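Local coordinates for iron-sulfur cluster assembly protein SufA (Escherichia coli, PDB 2D2A) that binds [2Fe-2S] and [4Fe-4S] clusters assembled with sulfur from the SufS-SufE desulfurase and passes them on to target proteins such as ferredoxin and aconitase, at residues A48-I51 and R52-V55. Residues are numbered along the deposited sequence; the frame is centred on the assembly and turned at random.
Sequences AIHI and RELV
Arg-52, Glu-53, Leu-54 and Val-55 each give their backbone N-H to the carbonyl four residues back, from Arg-52 N to Ala-48 O at 2.9 Å through Val-55 N to Ile-51 O at 3.0 Å, one unbroken run of alpha-helical bonds. On one side of this helix the His-50 ring swings out with CG opposite the backbone N (chi1 -164°), and Leu-54 slants across it with CG over one face, 4.1 Å from His-50 CE1, and CD1 3.9 Å from His-50 ND1. On the exposed side, the extended Glu-53 side chain slants across Ile-49, its OE1 3.5 Å from Ile-49 CG2, while the aliphatic part of Arg-52 folds back over the Ala-48 carbonyl, CD 3.3 Å from Ala-48 O. Ile-51 and Val-55 run side by side, their CG2 methyls 4.1 Å apart. Beyond the helix, His-50 stacks on Phe-117 and also meets the Phe-126 ring, Ile-51 rests on Ala-98, and Leu-54 packs on Leu-122 of the second subunit. With an alanine in place of Leu-54, the branched end over the imidazole is gone and the packing on Leu-122 is likely to weaken. This is i to i+4 packing on an amphipathic helix, 45-57, laid against the beta strands of the HesB/IscA fold.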
loop_
_atom_site.group_PDB
_atom_site.type_symbol
_atom_site.label_atom_id
_atom_site.label_comp_id
_atom_site.label_asym_id
_atom_site.label_seq_id
_atom_site.Cartn_x
_atom_site.Cartn_y
_atom_site.Cartn_z
ATOM N N ALA A 48 -14.648 8.257 -0.283
ATOM C CA ALA A 48 -15.623 8.976 0.593
ATOM C C ALA A 48 -16.270 8.072 1.690
ATOM O O ALA A 48 -16.251 8.496 2.908
ATOM C CB ALA A 48 -16.634 9.675 -0.241
ATOM N N ILE A 49 -16.738 6.852 1.253
ATOM C CA ILE A 49 -17.346 5.880 2.182
ATOM C C ILE A 49 -16.216 5.544 3.197
ATOM O O ILE A 49 -16.349 5.512 4.426
ATOM C CB ILE A 49 -17.710 4.562 1.492
ATOM C CG1 ILE A 49 -18.811 4.526 0.260
ATOM C CG2 ILE A 49 -17.959 3.553 2.541
ATOM C CD1 ILE A 49 -20.179 5.052 0.643
ATOM N N HIS A 50 -15.050 5.244 2.696
ATOM C CA HIS A 50 -14.050 4.817 3.684
ATOM C C HIS A 50 -13.636 5.961 4.636
ATOM O O HIS A 50 -13.212 5.689 5.717
ATOM C CB HIS A 50 -12.825 4.323 2.934
ATOM C CG HIS A 50 -11.896 3.519 3.736
ATOM N ND1 HIS A 50 -10.654 4.009 4.098
ATOM C CD2 HIS A 50 -12.041 2.300 4.327
ATOM C CE1 HIS A 50 -10.060 3.085 4.852
ATOM N NE2 HIS A 50 -10.895 2.062 5.018
ATOM N N ILE A 51 -13.705 7.222 4.194
ATOM C CA ILE A 51 -13.197 8.189 5.002
ATOM C C ILE A 51 -14.298 8.303 6.104
ATOM O O ILE A 51 -14.077 8.592 7.196
ATOM C CB ILE A 51 -13.181 9.628 4.229
ATOM C CG1 ILE A 51 -12.138 9.849 3.041
ATOM C CG2 ILE A 51 -12.966 10.648 5.224
ATOM C CD1 ILE A 51 -11.817 11.292 2.626
ATOM N N ARG A 52 -15.581 8.259 5.694
ATOM C CA ARG A 52 -16.757 8.334 6.576
ATOM C C ARG A 52 -16.746 7.195 7.611
ATOM O O ARG A 52 -17.125 7.452 8.700
ATOM C CB ARG A 52 -18.045 8.354 5.817
ATOM C CG ARG A 52 -18.469 9.642 5.118
ATOM C CD ARG A 52 -19.345 9.151 3.794
ATOM N NE ARG A 52 -20.609 8.448 4.107
ATOM C CZ ARG A 52 -21.635 9.163 4.634
ATOM N NH1 ARG A 52 -21.309 10.421 4.699
ATOM N NH2 ARG A 52 -22.962 8.723 5.019
ATOM N N GLU A 53 -16.218 6.093 7.306
ATOM C CA GLU A 53 -16.152 4.976 8.164
ATOM C C GLU A 53 -15.060 5.119 9.195
ATOM O O GLU A 53 -15.211 4.593 10.322
ATOM C CB GLU A 53 -15.942 3.632 7.449
ATOM C CG GLU A 53 -17.170 3.059 6.671
ATOM C CD GLU A 53 -16.947 1.719 6.025
ATOM O OE1 GLU A 53 -17.775 1.277 5.190
ATOM O OE2 GLU A 53 -15.849 1.228 6.295
ATOM N N LEU A 54 -13.901 5.743 8.842
ATOM C CA LEU A 54 -12.752 6.037 9.770
ATOM C C LEU A 54 -13.113 7.215 10.645
ATOM O O LEU A 54 -12.824 7.229 11.797
ATOM C CB LEU A 54 -11.659 6.452 8.920
ATOM C CG LEU A 54 -11.076 5.469 8.019
ATOM C CD1 LEU A 54 -10.015 6.198 7.218
ATOM C CD2 LEU A 54 -10.517 4.351 8.841
ATOM N N VAL A 55 -13.854 8.210 10.116
ATOM C CA VAL A 55 -14.420 9.202 10.994
ATOM C C VAL A 55 -15.285 8.645 12.188
ATOM O O VAL A 55 -15.365 9.268 13.228
ATOM C CB VAL A 55 -15.147 10.140 10.280
ATOM C CG1 VAL A 55 -15.430 11.395 11.217
ATOM C CG2 VAL A 55 -14.205 10.741 9.167
#